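Long-range contacts in 4-hydroxy-tetrahydrodipicolinate synthase (Aquifex aeolicus, PDB 2EHH), which probably catalyses the condensation of pyruvate with aspartate beta-semialdehyde to give 4-hydroxy-tetrahydrodipicolinate, a step in lysine biosynthesis: residues Gly186-Thr191 and Val202-Asn207; Ser180-Ser185 and Gly198-Ile203. All coordinates share one frame; numbering follows the deposited sequence.

Overall arrangement
Both contacts are largely buried and join the seventh and eighth units of a TIM barrel, sharing Val202 and Ile203 of strand 201-204. Interaction 2 pairs this strand, and the chain leading into it, with its neighbour 182-185: backbone hydrogen bonds carry it, helped by apolar contacts, and at one end by a partly exposed lysine. Interaction 1 lies farther along, past the C-terminal end of strand 182-185 and at that of strand 201-204, about 11 Å away between centres; there a single buried carboxylate collects donors from the opposing segment. The two meet at Ser185 and Thr191. Ile203, a probable pyruvate-binding residue, belongs to both, close to the predicted Schiff-base lysine Lys161.

Interaction 1 of 2, residues Gly186-Thr191 and Val202-Asn207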
# COMPACT_ATOMS: atom_id res chain seq x y z
N GLY A 186 -13.13 14.31 -7.13
CA GLY A 186 -13.65 14.04 -5.80
C GLY A 186 -12.67 14.52 -4.75
O GLY A 186 -12.75 14.13 -3.58
N ASP A 187 -11.74 15.37 -5.16
CA ASP A 187 -10.73 15.90 -4.25
C ASP A 187 -10.30 17.29 -4.70
O ASP A 187 -9.79 17.46 -5.81
CB ASP A 187 -9.55 14.94 -4.18
CG ASP A 187 -9.87 13.68 -3.39
OD1 ASP A 187 -10.15 13.80 -2.17
OD2 ASP A 187 -9.85 12.58 -3.98
N ASP A 188 -10.51 18.28 -3.84
CA ASP A 188 -10.18 19.67 -4.15
C ASP A 188 -8.78 19.92 -4.67
O ASP A 188 -8.58 20.66 -5.64
CB ASP A 188 -10.45 20.56 -2.94
CG ASP A 188 -11.94 20.79 -2.70
OD1 ASP A 188 -12.58 21.41 -3.58
OD2 ASP A 188 -12.46 20.34 -1.66
N SER A 189 -7.79 19.30 -4.02
CA SER A 189 -6.40 19.48 -4.44
C SER A 189 -6.10 18.91 -5.82
O SER A 189 -5.09 19.25 -6.42
CB SER A 189 -5.47 18.83 -3.42
OG SER A 189 -5.44 19.58 -2.23
N LEU A 190 -6.98 18.05 -6.33
CA LEU A 190 -6.76 17.42 -7.63
C LEU A 190 -7.64 17.94 -8.76
O LEU A 190 -7.54 17.48 -9.89
CB LEU A 190 -6.94 15.91 -7.50
CG LEU A 190 -6.07 15.27 -6.41
CD1 LEU A 190 -6.39 13.79 -6.28
CD2 LEU A 190 -4.60 15.50 -6.74
N THR A 191 -8.50 18.90 -8.45
CA THR A 191 -9.39 19.45 -9.46
C THR A 191 -8.65 20.00 -10.67
O THR A 191 -8.99 19.69 -11.81
CB THR A 191 -10.27 20.56 -8.86
OG1 THR A 191 -11.07 20.00 -7.81
CG2 THR A 191 -11.19 21.16 -9.92
N VAL A 202 -15.97 19.57 -10.15
CA VAL A 202 -15.62 18.95 -8.88
C VAL A 202 -16.78 18.90 -7.91
O VAL A 202 -17.64 19.79 -7.89
CB VAL A 202 -14.46 19.73 -8.19
CG1 VAL A 202 -14.88 21.19 -7.96
CG2 VAL A 202 -14.11 19.08 -6.86
N ILE A 203 -16.84 17.82 -7.12
CA ILE A 203 -17.85 17.71 -6.07
C ILE A 203 -16.91 17.97 -4.90
O ILE A 203 -16.19 17.08 -4.44
CB ILE A 203 -18.50 16.32 -6.02
CG1 ILE A 203 -19.42 16.16 -7.24
CG2 ILE A 203 -19.32 16.18 -4.74
CD1 ILE A 203 -20.19 14.85 -7.30
N SER A 204 -16.90 19.24 -4.49
CA SER A 204 -16.02 19.80 -3.47
C SER A 204 -16.44 19.87 -2.01
O SER A 204 -17.62 19.91 -1.67
CB SER A 204 -15.63 21.21 -3.94
OG SER A 204 -15.03 21.99 -2.92
N VAL A 205 -15.42 19.88 -1.15
CA VAL A 205 -15.59 20.01 0.29
C VAL A 205 -15.29 21.48 0.60
O VAL A 205 -16.03 22.13 1.35
CB VAL A 205 -14.59 19.11 1.07
CG1 VAL A 205 -14.53 19.53 2.53
CG2 VAL A 205 -15.01 17.65 0.97
N ALA A 206 -14.22 22.00 0.01
CA ALA A 206 -13.80 23.38 0.22
C ALA A 206 -14.89 24.38 -0.17
O ALA A 206 -14.92 25.50 0.33
CB ALA A 206 -12.53 23.67 -0.58
N ASN A 207 -15.77 23.94 -1.07
CA ASN A 207 -16.89 24.75 -1.54
C ASN A 207 -17.80 25.21 -0.40
O ASN A 207 -18.47 26.24 -0.51
CB ASN A 207 -17.75 23.93 -2.51
CG ASN A 207 -17.62 24.42 -3.92
OD1 ASN A 207 -17.17 25.54 -4.15
ND2 ASN A 207 -18.03 23.59 -4.87
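Asp188 reaches across to the end of strand 201-204 and receives three hydrogen bonds on its buried carboxylate. Ser204 OG donates to OD1 of Asp188 at 2.6 Å, meeting the syn lone pair. The other oxygen serves two backbone donors. Val205 N lies 3.0 Å from Asp188 OD2, again on a syn lone pair, while Ala206 N comes from above the carboxylate plane, 40° out of it. That second bond, 2.9 Å from Ala206 N to Asp188 OD2, is almost straight at 174°. With chi1 at -74°, Asp188 CG stands beside its own backbone N and the carboxylate reaches the backbone N atoms of Val205 and Ala206; Ala206 CB rests 3.5 Å from Asp188 OD2. Three donors probably favour the ionised form. Replacing Asp188 with alanine would probably leave Val205 N and Ala206 N without their shared acceptor and the Ser204 hydroxyl without an acceptor for its proton. The Val205-Ala206 turn follows the eighth strand of the TIM barrel, at the C-terminal strand ends where the active site of such barrels lies. Ser204 OG also closes an ST motif, accepting from Asn207 N at 2.8 Å, which ties the strand end to the 3-10 segment beyond. Thr191, at the start of helix 191-196, lies across Val202 at about a right angle, with Thr191 OG1 3.3 Å from Val202 CG2. Gly186 CA passes 4.2 Å from Ile203 O. The side chain of Ile203, predicted to bind pyruvate, sits about 4 Å from that of Lys161, the predicted Schiff-base residue. Phe240 of helix 226-242 packs on both Asp188 and Ala206. Farther out, Asn207 ND2 is bonded to Ser5 OG and Ile6 O at the first barrel strand.

Interaction 2 of 2, residues Ser180-Ser185 and Gly198-Ile203; sequences SFSVLS and GAKGVI
Lys200 sets its CG beside the backbone N (chi1 -62°) and runs fully extended from there, carrying NZ back along Ser182 to Phe181 O; Leu184, with chi1 -64°, swings its CD1 branch to the end of Ile203. These groups flank the pairing of parallel strands 182-185 and 201-204, the seventh and eighth of the TIM barrel, joined through helix 191-196 in a beta-alpha-beta unit. Three backbone bonds hold the strands and their approach: Lys200 N to Val183 O at 2.8 Å, Ser185 N to Gly201 O at 2.9 Å and Ile203 N to Ser185 O, also 2.9 Å. Ser185 thus uses both N and O, gripping the residues on either side of Val202. Gly201 N, by contrast, is buried without a polar partner. A CB at Gly201 would probably crowd Leu184 CD2, and the backbone angles there also favour glycine. The side chains of Leu184 and Ile203 cross obliquely, Leu184 CD1 3.9 Å from Ile203 CD1, and Ile6 of the first strand touches both. On the other face, Ser185 CB packs against Val202 CG2, and Met194 of the connecting helix touches Ser185. Lys200 CD lies 3.5 Å from Ser182 OG, a hydroxyl bonded to Phe2 O. Lys200 NZ meets Phe181 O at 3.2 Å from above the carbonyl plane, 57° out of it, and also bonds Glu179 O. A water links the two segments, accepting from Val183 N and donating to Gly198 O at 2.8 Å.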
# COMPACT_ATOMS: atom_id res chain seq x y z
N SER A 180 -19.81 11.71 -23.85
CA SER A 180 -21.13 11.83 -23.23
C SER A 180 -21.05 11.56 -21.73
O SER A 180 -22.01 11.80 -20.99
CB SER A 180 -22.12 10.87 -23.88
OG SER A 180 -21.71 9.52 -23.73
N PHE A 181 -19.90 11.08 -21.28
CA PHE A 181 -19.69 10.76 -19.86
C PHE A 181 -18.95 11.91 -19.19
O PHE A 181 -18.10 12.55 -19.81
CB PHE A 181 -18.87 9.48 -19.73
CG PHE A 181 -18.88 8.90 -18.35
CD1 PHE A 181 -19.96 8.15 -17.90
CD2 PHE A 181 -17.79 9.09 -17.50
CE1 PHE A 181 -19.97 7.60 -16.62
CE2 PHE A 181 -17.79 8.55 -16.21
CZ PHE A 181 -18.88 7.80 -15.78
N SER A 182 -19.25 12.16 -17.93
CA SER A 182 -18.59 13.25 -17.22
C SER A 182 -17.82 12.81 -15.98
O SER A 182 -18.36 12.13 -15.11
CB SER A 182 -19.61 14.31 -16.84
OG SER A 182 -19.08 15.20 -15.87
N VAL A 183 -16.55 13.19 -15.91
CA VAL A 183 -15.73 12.88 -14.75
C VAL A 183 -15.68 14.10 -13.85
O VAL A 183 -15.37 15.21 -14.29
CB VAL A 183 -14.29 12.50 -15.14
CG1 VAL A 183 -13.45 12.31 -13.87
CG2 VAL A 183 -14.29 11.23 -15.97
N LEU A 184 -15.98 13.90 -12.57
CA LEU A 184 -15.95 14.99 -11.61
C LEU A 184 -14.90 14.69 -10.55
O LEU A 184 -14.83 13.57 -10.04
CB LEU A 184 -17.31 15.15 -10.94
CG LEU A 184 -18.46 15.56 -11.87
CD1 LEU A 184 -19.79 15.44 -11.14
CD2 LEU A 184 -18.23 16.99 -12.35
N SER A 185 -14.06 15.68 -10.24
CA SER A 185 -13.02 15.50 -9.23
C SER A 185 -13.65 15.29 -7.87
O SER A 185 -14.58 15.99 -7.49
CB SER A 185 -12.12 16.73 -9.17
OG SER A 185 -11.23 16.63 -8.07
N GLY A 198 -9.47 16.64 -18.71
CA GLY A 198 -10.80 16.48 -19.26
C GLY A 198 -11.96 16.38 -18.28
O GLY A 198 -13.12 16.23 -18.72
N ALA A 199 -11.69 16.44 -16.98
CA ALA A 199 -12.76 16.37 -15.98
C ALA A 199 -13.62 17.61 -16.20
O ALA A 199 -13.12 18.63 -16.67
CB ALA A 199 -12.18 16.38 -14.57
N LYS A 200 -14.90 17.53 -15.86
CA LYS A 200 -15.80 18.65 -16.10
C LYS A 200 -16.16 19.48 -14.88
O LYS A 200 -16.97 20.42 -14.98
CB LYS A 200 -17.06 18.13 -16.79
CG LYS A 200 -16.76 17.50 -18.15
CD LYS A 200 -17.99 16.86 -18.77
CE LYS A 200 -17.66 16.24 -20.12
NZ LYS A 200 -18.84 15.52 -20.69
N GLY A 201 -15.57 19.16 -13.74
CA GLY A 201 -15.86 19.92 -12.54
C GLY A 201 -15.41 19.18 -11.29
O GLY A 201 -14.59 18.27 -11.37
N VAL A 202 -15.97 19.57 -10.15
CA VAL A 202 -15.62 18.95 -8.88
C VAL A 202 -16.78 18.90 -7.91
O VAL A 202 -17.64 19.79 -7.89
CB VAL A 202 -14.46 19.73 -8.19
CG1 VAL A 202 -14.88 21.19 -7.96
CG2 VAL A 202 -14.11 19.08 -6.86
N ILE A 203 -16.84 17.82 -7.12
CA ILE A 203 -17.85 17.71 -6.07
C ILE A 203 -16.91 17.97 -4.90
O ILE A 203 -16.19 17.08 -4.44
CB ILE A 203 -18.50 16.32 -6.02
CG1 ILE A 203 -19.42 16.16 -7.24
CG2 ILE A 203 -19.32 16.18 -4.74
CD1 ILE A 203 -20.19 14.85 -7.30
O HOH W 1 -14.96 14.25 -18.17